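Local coordinates for protein telomerase reverse transcriptase (Candida albicans SC5314, PDB 6ZDQ) that probably elongates telomeres, acting as a reverse transcriptase that copies a template within its RNA component onto chromosome ends, at residues A[570-575]-A[627-632]; A[618-623]-A[675-680]; A[565-570]-A[579-584]. All blocks are in the same frame, centred on the assembly; numbering follows the deposited sequence.

Contact 1: residues A[570-575]-A[627-632]; sequences NFRTFK and VKYDTF. With nucleotides of chain B.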
loop_
_atom_site.group_PDB
_atom_site.type_symbol
_atom_site.label_atom_id
_atom_site.label_comp_id
_atom_site.label_asym_id
_atom_site.label_seq_id
_atom_site.Cartn_x
_atom_site.Cartn_y
_atom_site.Cartn_z
ATOM N N ASN A 570 6.918 -11.178 -6.207
ATOM C CA ASN A 570 8.347 -11.131 -6.515
ATOM C C ASN A 570 9.152 -12.235 -5.846
ATOM O O ASN A 570 10.361 -12.334 -6.095
ATOM C CB ASN A 570 8.987 -9.784 -6.144
ATOM C CG ASN A 570 8.154 -8.601 -6.587
ATOM O OD1 ASN A 570 7.893 -7.687 -5.807
ATOM N ND2 ASN A 570 7.724 -8.616 -7.844
ATOM N N PHE A 571 8.540 -13.064 -5.008
ATOM C CA PHE A 571 9.254 -14.104 -4.278
ATOM C C PHE A 571 9.054 -15.426 -5.009
ATOM O O PHE A 571 7.936 -15.948 -5.073
ATOM C CB PHE A 571 8.769 -14.179 -2.831
ATOM C CG PHE A 571 9.013 -12.921 -2.045
ATOM C CD1 PHE A 571 10.134 -12.143 -2.285
ATOM C CD2 PHE A 571 8.117 -12.513 -1.071
ATOM C CE1 PHE A 571 10.356 -10.983 -1.567
ATOM C CE2 PHE A 571 8.334 -11.354 -0.350
ATOM C CZ PHE A 571 9.456 -10.589 -0.598
ATOM N N ARG A 572 10.141 -15.956 -5.572
ATOM C CA ARG A 572 10.079 -17.215 -6.304
ATOM C C ARG A 572 11.235 -18.151 -5.963
ATOM O O ARG A 572 11.361 -19.207 -6.595
ATOM C CB ARG A 572 10.045 -16.951 -7.813
ATOM C CG ARG A 572 11.162 -16.058 -8.315
ATOM C CD ARG A 572 10.931 -15.657 -9.761
ATOM N NE ARG A 572 10.656 -16.814 -10.607
ATOM C CZ ARG A 572 11.593 -17.543 -11.203
ATOM N NH1 ARG A 572 12.874 -17.238 -11.048
ATOM N NH2 ARG A 572 11.250 -18.580 -11.954
ATOM N N THR A 573 12.077 -17.802 -4.993
ATOM C CA THR A 573 13.192 -18.637 -4.573
ATOM C C THR A 573 13.109 -18.859 -3.071
ATOM O O THR A 573 12.588 -18.019 -2.334
ATOM C CB THR A 573 14.549 -18.006 -4.926
ATOM O OG1 THR A 573 14.731 -16.802 -4.170
ATOM C CG2 THR A 573 14.622 -17.682 -6.410
ATOM N N PHE A 574 13.614 -20.013 -2.625
ATOM C CA PHE A 574 13.602 -20.320 -1.197
ATOM C C PHE A 574 14.381 -19.285 -0.396
ATOM O O PHE A 574 13.987 -18.930 0.721
ATOM C CB PHE A 574 14.168 -21.719 -0.953
ATOM C CG PHE A 574 13.264 -22.830 -1.406
ATOM C CD1 PHE A 574 12.141 -23.169 -0.668
ATOM C CD2 PHE A 574 13.543 -23.544 -2.559
ATOM C CE1 PHE A 574 11.310 -24.193 -1.080
ATOM C CE2 PHE A 574 12.717 -24.570 -2.974
ATOM C CZ PHE A 574 11.599 -24.895 -2.233
ATOM N N LYS A 575 15.495 -18.794 -0.946
ATOM C CA LYS A 575 16.291 -17.793 -0.243
ATOM C C LYS A 575 15.489 -16.520 -0.002
ATOM O O LYS A 575 15.423 -16.017 1.124
ATOM C CB LYS A 575 17.566 -17.488 -1.029
ATOM C CG LYS A 575 18.568 -18.628 -1.053
ATOM C CD LYS A 575 19.823 -18.238 -1.815
ATOM C CE LYS A 575 20.857 -19.348 -1.773
ATOM N NZ LYS A 575 22.062 -19.020 -2.586
ATOM N N VAL A 627 9.285 -25.588 -5.423
ATOM C CA VAL A 627 10.209 -26.714 -5.357
ATOM C C VAL A 627 10.367 -27.380 -6.717
ATOM O O VAL A 627 11.306 -28.160 -6.918
ATOM C CB VAL A 627 9.746 -27.737 -4.302
ATOM C CG1 VAL A 627 8.599 -28.579 -4.839
ATOM C CG2 VAL A 627 10.909 -28.613 -3.845
ATOM N N LYS A 628 9.473 -27.088 -7.664
ATOM C CA LYS A 628 9.556 -27.714 -8.978
ATOM C C LYS A 628 10.816 -27.300 -9.726
ATOM O O LYS A 628 11.358 -28.094 -10.501
ATOM C CB LYS A 628 8.315 -27.373 -9.806
ATOM C CG LYS A 628 7.017 -27.933 -9.250
ATOM C CD LYS A 628 5.831 -27.543 -10.120
ATOM C CE LYS A 628 4.534 -28.123 -9.580
ATOM N NZ LYS A 628 3.365 -27.754 -10.424
ATOM N N TYR A 629 11.301 -26.075 -9.511
ATOM C CA TYR A 629 12.487 -25.591 -10.203
ATOM C C TYR A 629 13.642 -25.216 -9.286
ATOM O O TYR A 629 14.789 -25.217 -9.744
ATOM C CB TYR A 629 12.143 -24.379 -11.085
ATOM C CG TYR A 629 11.398 -23.277 -10.369
ATOM C CD1 TYR A 629 10.012 -23.295 -10.280
ATOM C CD2 TYR A 629 12.079 -22.213 -9.793
ATOM C CE1 TYR A 629 9.326 -22.290 -9.628
ATOM C CE2 TYR A 629 11.401 -21.201 -9.140
ATOM C CZ TYR A 629 10.025 -21.246 -9.061
ATOM O OH TYR A 629 9.342 -20.243 -8.413
ATOM N N ASP A 630 13.382 -24.901 -8.022
ATOM C CA ASP A 630 14.433 -24.530 -7.089
ATOM C C ASP A 630 14.919 -25.758 -6.318
ATOM O O ASP A 630 14.355 -26.850 -6.415
ATOM C CB ASP A 630 13.932 -23.446 -6.134
ATOM C CG ASP A 630 15.059 -22.666 -5.488
ATOM O OD1 ASP A 630 16.235 -23.039 -5.685
ATOM O OD2 ASP A 630 14.766 -21.676 -4.784
ATOM N N THR A 631 15.985 -25.569 -5.543
ATOM C CA THR A 631 16.577 -26.632 -4.741
ATOM C C THR A 631 16.452 -26.268 -3.269
ATOM O O THR A 631 16.998 -25.251 -2.827
ATOM C CB THR A 631 18.045 -26.855 -5.114
ATOM O OG1 THR A 631 18.143 -27.172 -6.509
ATOM C CG2 THR A 631 18.631 -27.997 -4.299
ATOM N N PHE A 632 15.738 -27.100 -2.515
ATOM C CA PHE A 632 15.519 -26.853 -1.096
ATOM C C PHE A 632 16.696 -27.363 -0.275
ATOM O O PHE A 632 17.188 -28.476 -0.488
ATOM C CB PHE A 632 14.224 -27.525 -0.636
ATOM C CG PHE A 632 13.942 -27.372 0.834
ATOM C CD1 PHE A 632 13.531 -26.155 1.351
ATOM C CD2 PHE A 632 14.068 -28.450 1.693
ATOM C CE1 PHE A 632 13.264 -26.014 2.701
ATOM C CE2 PHE A 632 13.800 -28.316 3.043
ATOM C CZ PHE A 632 13.399 -27.095 3.547
ATOM P P U B 36 17.199 -16.612 -11.072
ATOM O OP1 U B 36 16.698 -15.534 -10.182
ATOM O OP2 U B 36 18.466 -16.423 -11.823
ATOM O "O5'" U B 36 17.348 -17.942 -10.210
ATOM C "C5'" U B 36 16.217 -18.531 -9.586
ATOM C "C4'" U B 36 16.505 -19.943 -9.145
ATOM O "O4'" U B 36 16.798 -20.778 -10.294
ATOM C "C3'" U B 36 17.714 -20.118 -8.247
ATOM O "O3'" U B 36 17.432 -19.784 -6.901
ATOM C "C2'" U B 36 18.083 -21.582 -8.461
ATOM O "O2'" U B 36 17.247 -22.431 -7.689
ATOM C "C1'" U B 36 17.734 -21.773 -9.939
ATOM N N1 U B 36 18.915 -21.656 -10.825
ATOM C C2 U B 36 19.680 -22.790 -11.014
ATOM O O2 U B 36 19.422 -23.855 -10.481
ATOM N N3 U B 36 20.758 -22.631 -11.848
ATOM C C4 U B 36 21.139 -21.476 -12.500
ATOM O O4 U B 36 22.139 -21.490 -13.219
ATOM C C5 U B 36 20.296 -20.346 -12.255
ATOM C C6 U B 36 19.237 -20.473 -11.447
ATOM P P C B 37 18.628 -19.540 -5.863
ATOM O OP1 C B 37 18.115 -18.686 -4.763
ATOM O OP2 C B 37 19.825 -19.108 -6.633
ATOM O "O5'" C B 37 18.904 -20.993 -5.278
ATOM C "C5'" C B 37 20.197 -21.362 -4.841
ATOM C "C4'" C B 37 20.448 -22.833 -5.035
ATOM O "O4'" C B 37 20.292 -23.183 -6.433
ATOM C "C3'" C B 37 21.850 -23.294 -4.693
ATOM O "O3'" C B 37 22.026 -23.499 -3.306
ATOM C "C2'" C B 37 22.007 -24.556 -5.526
ATOM O "O2'" C B 37 21.361 -25.653 -4.896
ATOM C "C1'" C B 37 21.221 -24.188 -6.786
ATOM N N1 C B 37 22.082 -23.667 -7.875
ATOM C C2 C B 37 22.987 -24.513 -8.528
ATOM O O2 C B 37 23.086 -25.698 -8.177
ATOM N N3 C B 37 23.749 -24.014 -9.530
ATOM C C4 C B 37 23.629 -22.737 -9.894
ATOM N N4 C B 37 24.402 -22.295 -10.888
ATOM C C5 C B 37 22.711 -21.857 -9.254
ATOM C C6 C B 37 21.965 -22.362 -8.264
ATOM P P U B 57 15.230 -32.385 -13.206
ATOM O OP1 U B 57 14.242 -33.460 -12.930
ATOM O OP2 U B 57 16.218 -32.554 -14.302
ATOM O "O5'" U B 57 14.427 -31.039 -13.481
ATOM C "C5'" U B 57 13.530 -30.523 -12.512
ATOM C "C4'" U B 57 13.031 -29.156 -12.899
ATOM O "O4'" U B 57 14.107 -28.188 -12.813
ATOM C "C3'" U B 57 12.523 -29.008 -14.319
ATOM O "O3'" U B 57 11.214 -29.517 -14.488
ATOM C "C2'" U B 57 12.639 -27.508 -14.553
ATOM O "O2'" U B 57 11.570 -26.820 -13.920
ATOM C "C1'" U B 57 13.927 -27.186 -13.793
ATOM N N1 U B 57 15.120 -27.161 -14.673
ATOM C C2 U B 57 15.342 -26.025 -15.431
ATOM O O2 U B 57 14.599 -25.059 -15.415
ATOM N N3 U B 57 16.470 -26.061 -16.215
ATOM C C4 U B 57 17.381 -27.092 -16.315
ATOM O O4 U B 57 18.349 -26.975 -17.069
ATOM C C5 U B 57 17.085 -28.228 -15.497
ATOM C C6 U B 57 15.994 -28.221 -14.723
#
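The flat ends of R572 and Y629 lie almost parallel, 6° between guanidinium and ring plane, although the two side chains cross at about a right angle. Y629 CE2 sits over a guanidinium face, offset toward its rim, 3.8 Å from R572 NH2. With CG of Y629 placed between its backbone N and carbonyl carbon (chi1 52°), the phenol reaches across, and its OH donates to a lone pair of R572 O in the carbonyl plane (2.9 Å). The guanidinium also has a salt bridge to D126, in the region of the RNA-binding domain.

The F574 ring is covered by the other segment on a face and at an edge. F632 meets the face with its own ring edge, a T-shaped pair with centroids 5.4 Å apart and planes at 64°, while V627 CB lies in the ring plane at the edge, 4.0 Å from F574 CZ. The D630 carboxylate runs alongside the F574 ring, pointing the other way, with their planes unaligned, and its OD2 accepts F574 N at 3.0 Å almost end-on. D630 OD2 thus takes the first N-H of the helix, just after the N-cap residue T573. T573 CG2 lies 3.5 Å from O3' of U36 of chain B, and K575 NZ forms a salt bridge with an RNA phosphate. The two segments together make a protein-RNA junction at the N-terminus of helix 574-588, in telomerase's helical C-terminal extension.

Contact 2: residues A[618-623]-A[675-680]; sequences EFKTKF and KEFSSF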
loop_
_atom_site.group_PDB
_atom_site.type_symbol
_atom_site.label_atom_id
_atom_site.label_comp_id
_atom_site.label_asym_id
_atom_site.label_seq_id
_atom_site.Cartn_x
_atom_site.Cartn_y
_atom_site.Cartn_z
ATOM N N GLU A 618 2.324 -20.743 5.321
ATOM C CA GLU A 618 2.563 -19.938 4.127
ATOM C C GLU A 618 3.812 -20.411 3.395
ATOM O O GLU A 618 3.864 -20.397 2.159
ATOM C CB GLU A 618 2.687 -18.459 4.500
ATOM C CG GLU A 618 2.975 -17.540 3.324
ATOM C CD GLU A 618 1.851 -17.527 2.311
ATOM O OE1 GLU A 618 0.673 -17.546 2.725
ATOM O OE2 GLU A 618 2.146 -17.508 1.097
ATOM N N PHE A 619 4.829 -20.838 4.144
ATOM C CA PHE A 619 6.000 -21.439 3.516
ATOM C C PHE A 619 5.649 -22.766 2.857
ATOM O O PHE A 619 6.139 -23.067 1.762
ATOM C CB PHE A 619 7.118 -21.621 4.546
ATOM C CG PHE A 619 8.272 -22.443 4.047
ATOM C CD1 PHE A 619 9.189 -21.908 3.158
ATOM C CD2 PHE A 619 8.439 -23.751 4.465
ATOM C CE1 PHE A 619 10.248 -22.664 2.693
ATOM C CE2 PHE A 619 9.495 -24.512 4.006
ATOM C CZ PHE A 619 10.402 -23.967 3.119
ATOM N N LYS A 620 4.813 -23.577 3.511
ATOM C CA LYS A 620 4.422 -24.861 2.932
ATOM C C LYS A 620 3.628 -24.677 1.643
ATOM O O LYS A 620 3.792 -25.449 0.692
ATOM C CB LYS A 620 3.617 -25.675 3.943
ATOM C CG LYS A 620 4.418 -26.135 5.145
ATOM C CD LYS A 620 3.789 -27.362 5.780
ATOM C CE LYS A 620 2.374 -27.083 6.254
ATOM N NZ LYS A 620 2.343 -26.138 7.400
ATOM N N THR A 621 2.760 -23.662 1.595
ATOM C CA THR A 621 1.924 -23.452 0.415
ATOM C C THR A 621 2.771 -23.107 -0.805
ATOM O O THR A 621 2.596 -23.687 -1.883
ATOM C CB THR A 621 0.900 -22.349 0.690
ATOM O OG1 THR A 621 -0.069 -22.818 1.638
ATOM C CG2 THR A 621 0.197 -21.935 -0.594
ATOM N N LYS A 622 3.697 -22.161 -0.650
ATOM C CA LYS A 622 4.591 -21.800 -1.742
ATOM C C LYS A 622 5.631 -22.881 -2.024
ATOM O O LYS A 622 6.199 -22.903 -3.120
ATOM C CB LYS A 622 5.273 -20.468 -1.427
ATOM C CG LYS A 622 6.018 -19.861 -2.599
ATOM C CD LYS A 622 6.774 -18.623 -2.178
ATOM C CE LYS A 622 7.977 -18.395 -3.070
ATOM N NZ LYS A 622 8.874 -17.321 -2.575
ATOM N N PHE A 623 5.887 -23.771 -1.061
ATOM C CA PHE A 623 6.889 -24.820 -1.244
ATOM C C PHE A 623 6.598 -25.661 -2.480
ATOM O O PHE A 623 7.461 -25.827 -3.350
ATOM C CB PHE A 623 6.951 -25.704 0.004
ATOM C CG PHE A 623 7.894 -26.872 -0.122
ATOM C CD1 PHE A 623 7.435 -28.111 -0.541
ATOM C CD2 PHE A 623 9.237 -26.731 0.184
ATOM C CE1 PHE A 623 8.298 -29.183 -0.659
ATOM C CE2 PHE A 623 10.105 -27.800 0.071
ATOM C CZ PHE A 623 9.635 -29.028 -0.352
ATOM N N LYS A 675 4.090 -30.224 14.397
ATOM C CA LYS A 675 2.780 -30.525 13.832
ATOM C C LYS A 675 2.720 -30.159 12.353
ATOM O O LYS A 675 2.325 -30.977 11.518
ATOM C CB LYS A 675 1.693 -29.785 14.613
ATOM C CG LYS A 675 0.280 -30.238 14.302
ATOM C CD LYS A 675 0.029 -31.652 14.807
ATOM C CE LYS A 675 -1.416 -32.074 14.582
ATOM N NZ LYS A 675 -1.689 -33.430 15.136
ATOM N N GLU A 676 3.116 -28.929 12.016
ATOM C CA GLU A 676 3.011 -28.445 10.645
ATOM C C GLU A 676 3.954 -29.160 9.684
ATOM O O GLU A 676 3.734 -29.104 8.470
ATOM C CB GLU A 676 3.284 -26.940 10.597
ATOM C CG GLU A 676 2.403 -26.110 11.517
ATOM C CD GLU A 676 0.978 -25.991 11.019
ATOM O OE1 GLU A 676 0.759 -26.121 9.796
ATOM O OE2 GLU A 676 0.074 -25.767 11.852
ATOM N N PHE A 677 4.994 -29.823 10.186
ATOM C CA PHE A 677 6.037 -30.399 9.345
ATOM C C PHE A 677 6.149 -31.907 9.536
ATOM O O PHE A 677 7.246 -32.471 9.525
ATOM C CB PHE A 677 7.385 -29.735 9.615
ATOM C CG PHE A 677 7.465 -28.311 9.146
ATOM C CD1 PHE A 677 7.711 -28.019 7.815
ATOM C CD2 PHE A 677 7.305 -27.265 10.038
ATOM C CE1 PHE A 677 7.787 -26.710 7.380
ATOM C CE2 PHE A 677 7.383 -25.954 9.610
ATOM C CZ PHE A 677 7.624 -25.676 8.279
ATOM N N SER A 678 5.020 -32.586 9.710
ATOM C CA SER A 678 4.997 -34.034 9.871
ATOM C C SER A 678 4.228 -34.701 8.736
ATOM O O SER A 678 3.525 -35.694 8.935
ATOM C CB SER A 678 4.406 -34.418 11.225
ATOM O OG SER A 678 3.138 -33.815 11.416
ATOM N N SER A 679 4.349 -34.160 7.531
ATOM C CA SER A 679 3.648 -34.723 6.382
ATOM C C SER A 679 4.569 -35.079 5.223
ATOM O O SER A 679 4.344 -36.097 4.563
ATOM C CB SER A 679 2.560 -33.745 5.900
ATOM O OG SER A 679 3.123 -32.500 5.525
ATOM N N PHE A 680 5.595 -34.274 4.961
ATOM C CA PHE A 680 6.443 -34.446 3.790
ATOM C C PHE A 680 7.715 -35.208 4.145
ATOM O O PHE A 680 8.200 -35.153 5.277
ATOM C CB PHE A 680 6.799 -33.090 3.176
ATOM C CG PHE A 680 7.205 -33.164 1.731
ATOM C CD1 PHE A 680 6.249 -33.161 0.728
ATOM C CD2 PHE A 680 8.543 -33.228 1.374
ATOM C CE1 PHE A 680 6.619 -33.227 -0.603
ATOM C CE2 PHE A 680 8.918 -33.294 0.046
ATOM C CZ PHE A 680 7.956 -33.294 -0.944
#
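Two elements of the helical C-terminal extension, the thumb-like part of telomerase, come together here: helix 602-626, and the end of helix 662-676 with the turn that follows it. K620 and E676 carry the polar part. The lysine chain bends at chi3 and chi4 (-60° and -68°), which brings its ammonium back over the end of the other helix. There NZ donates to E676 OE1 at 2.9 Å in a salt bridge, arriving on the anti lone pair, away from OE2. That second oxygen has a salt bridge to R617, almost one turn earlier on the K620 helix, so the carboxylate joins two basic side chains and probably stays ionised.

F677, the first residue to leave helical geometry, reaches helix 602-626 with the edge of its ring. Its CE1 meets F619 CD2 edge to edge at 4.2 Å and also touches K620 CG at 4.1 Å; the ammonium above the F677 ring is far off and at most weakly attracted. Y683 also meets F677 and F623 edge-to-face, extending this aromatic cluster. Past the turn, the edge of F623 faces the flat side of F680 in a T-shaped pair, centroids 5.4 Å apart and planes at 73°, with F623 CE1 offset toward the rim of the F680 ring and 4.1 Å from F680 CZ.

Contact 3: residues A[565-570]-A[579-584]; sequences SLVTTN and KYLKTF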
loop_
_atom_site.group_PDB
_atom_site.type_symbol
_atom_site.label_atom_id
_atom_site.label_comp_id
_atom_site.label_asym_id
_atom_site.label_seq_id
_atom_site.Cartn_x
_atom_site.Cartn_y
_atom_site.Cartn_z
ATOM N N SER A 565 0.008 -11.911 4.231
ATOM C CA SER A 565 1.366 -12.164 3.768
ATOM C C SER A 565 1.534 -11.674 2.332
ATOM O O SER A 565 0.720 -11.995 1.459
ATOM C CB SER A 565 1.696 -13.658 3.859
ATOM O OG SER A 565 1.449 -14.180 5.156
ATOM N N LEU A 566 2.592 -10.891 2.098
ATOM C CA LEU A 566 2.924 -10.359 0.777
ATOM C C LEU A 566 3.508 -11.403 -0.167
ATOM O O LEU A 566 3.721 -11.086 -1.343
ATOM C CB LEU A 566 3.929 -9.210 0.904
ATOM C CG LEU A 566 3.605 -7.960 1.725
ATOM C CD1 LEU A 566 4.863 -7.120 1.888
ATOM C CD2 LEU A 566 2.497 -7.142 1.082
ATOM N N VAL A 567 3.750 -12.626 0.316
ATOM C CA VAL A 567 4.688 -13.579 -0.284
ATOM C C VAL A 567 4.567 -13.681 -1.802
ATOM O O VAL A 567 5.578 -13.832 -2.501
ATOM C CB VAL A 567 4.494 -14.956 0.388
ATOM C CG1 VAL A 567 5.056 -16.077 -0.472
ATOM C CG2 VAL A 567 5.139 -14.958 1.765
ATOM N N THR A 568 3.350 -13.572 -2.337
ATOM C CA THR A 568 3.136 -13.811 -3.764
ATOM C C THR A 568 3.995 -12.896 -4.634
ATOM O O THR A 568 4.507 -13.323 -5.675
ATOM C CB THR A 568 1.656 -13.643 -4.106
ATOM O OG1 THR A 568 1.503 -13.487 -5.522
ATOM C CG2 THR A 568 1.081 -12.429 -3.396
ATOM N N THR A 569 4.171 -11.643 -4.223
ATOM C CA THR A 569 4.837 -10.655 -5.064
ATOM C C THR A 569 6.349 -10.858 -5.044
ATOM O O THR A 569 6.982 -10.740 -3.989
ATOM C CB THR A 569 4.491 -9.243 -4.601
ATOM O OG1 THR A 569 3.122 -9.196 -4.184
ATOM C CG2 THR A 569 4.696 -8.254 -5.737
ATOM N N ASN A 570 6.918 -11.178 -6.207
ATOM C CA ASN A 570 8.347 -11.131 -6.515
ATOM C C ASN A 570 9.152 -12.235 -5.846
ATOM O O ASN A 570 10.361 -12.334 -6.095
ATOM C CB ASN A 570 8.987 -9.784 -6.144
ATOM C CG ASN A 570 8.154 -8.601 -6.587
ATOM O OD1 ASN A 570 7.893 -7.687 -5.807
ATOM N ND2 ASN A 570 7.724 -8.616 -7.844
ATOM N N LYS A 579 13.866 -15.219 3.571
ATOM C CA LYS A 579 14.381 -13.908 3.954
ATOM C C LYS A 579 13.245 -12.975 4.352
ATOM O O LYS A 579 13.297 -12.326 5.403
ATOM C CB LYS A 579 15.198 -13.312 2.809
ATOM C CG LYS A 579 15.722 -11.914 3.077
ATOM C CD LYS A 579 16.469 -11.374 1.869
ATOM C CE LYS A 579 16.957 -9.957 2.110
ATOM N NZ LYS A 579 17.676 -9.409 0.926
ATOM N N TYR A 580 12.204 -12.896 3.521
ATOM C CA TYR A 580 11.052 -12.068 3.862
ATOM C C TYR A 580 10.303 -12.633 5.064
ATOM O O TYR A 580 9.942 -11.890 5.983
ATOM C CB TYR A 580 10.115 -11.933 2.662
ATOM C CG TYR A 580 8.786 -11.304 3.018
ATOM C CD1 TYR A 580 8.680 -9.939 3.250
ATOM C CD2 TYR A 580 7.638 -12.077 3.131
ATOM C CE1 TYR A 580 7.467 -9.361 3.581
ATOM C CE2 TYR A 580 6.422 -11.510 3.461
ATOM C CZ TYR A 580 6.343 -10.152 3.684
ATOM O OH TYR A 580 5.132 -9.587 4.014
ATOM N N LEU A 581 10.051 -13.947 5.069
ATOM C CA LEU A 581 9.315 -14.556 6.174
ATOM C C LEU A 581 10.028 -14.338 7.504
ATOM O O LEU A 581 9.383 -14.096 8.530
ATOM C CB LEU A 581 9.108 -16.050 5.916
ATOM C CG LEU A 581 8.148 -16.439 4.788
ATOM C CD1 LEU A 581 7.916 -17.944 4.764
ATOM C CD2 LEU A 581 6.831 -15.691 4.915
ATOM N N LYS A 582 11.360 -14.426 7.504
ATOM C CA LYS A 582 12.120 -14.133 8.715
ATOM C C LYS A 582 11.934 -12.682 9.139
ATOM O O LYS A 582 11.584 -12.397 10.290
ATOM C CB LYS A 582 13.599 -14.447 8.488
ATOM C CG LYS A 582 14.491 -14.196 9.686
ATOM C CD LYS A 582 15.930 -14.548 9.356
ATOM C CE LYS A 582 16.843 -14.336 10.546
ATOM N NZ LYS A 582 18.239 -14.745 10.237
ATOM N N THR A 583 12.157 -11.745 8.214
ATOM C CA THR A 583 11.971 -10.333 8.524
ATOM C C THR A 583 10.510 -9.977 8.766
ATOM O O THR A 583 10.233 -8.935 9.366
ATOM C CB THR A 583 12.535 -9.460 7.401
ATOM O OG1 THR A 583 11.855 -9.755 6.175
ATOM C CG2 THR A 583 14.025 -9.716 7.222
ATOM N N PHE A 584 9.572 -10.808 8.306
ATOM C CA PHE A 584 8.160 -10.556 8.577
ATOM C C PHE A 584 7.772 -11.027 9.972
ATOM O O PHE A 584 7.062 -10.318 10.693
ATOM C CB PHE A 584 7.290 -11.239 7.518
ATOM C CG PHE A 584 5.814 -11.092 7.754
ATOM C CD1 PHE A 584 5.143 -9.954 7.338
ATOM C CD2 PHE A 584 5.095 -12.095 8.383
ATOM C CE1 PHE A 584 3.784 -9.816 7.552
ATOM C CE2 PHE A 584 3.737 -11.964 8.600
ATOM C CZ PHE A 584 3.080 -10.822 8.183
#
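V567 and Y580 bring the two backbones to 7.7 Å between their CA atoms, where a bent segment with helical angles at 566-568 runs beside residues 579-584 of helix 574-588. The bend is held from within by T569 N bonding to L566 O at 3.0 Å.

Y580 does most of the touching. Its CG stands opposite the backbone N (chi1 169°), which throws the ring out from the helix toward the bend. L566 crosses it at about a right angle and packs against the phenol end, CB 3.8 Å from Y580 CZ. The hydroxyl also takes a weak bond from L566 N, 3.4 Å to Y580 OH with an N-H...O angle of 156°. V567 comes to the ring at its edge: CG2 lies 4.1 Å from Y580 CD2. The same methyl also touches L581 CD2, 3.7 Å away, and so meets two neighbouring helix residues. V567 also packs on E618 and K622 of helix 602-626.

The arrangement is a linker, running from strand 556-559, that folds back over the helix it leads into, at the start of telomerase's helical C-terminal extension.

Overall arrangement
All three contacts build one corner of the helical C-terminal extension, and their centres lie 13 to 16 Å apart. Contacts 1 and 3 share N570 and helix 574-588, and F571 joins them through its ring against Y580. Contact 2 lies against both: K622 NZ comes within 3.0 Å of F571 O, and F619 CB within 3.8 Å of L581 CD1. Along the chain, contact 3 closes before contact 2 opens, whereas the segments of contact 1 alternate with those of each. Their distance from the RNA differs: contact 1 touches it directly, contact 3 has its nearest atom about 4 Å away, and contact 2 stays about 10 Å off.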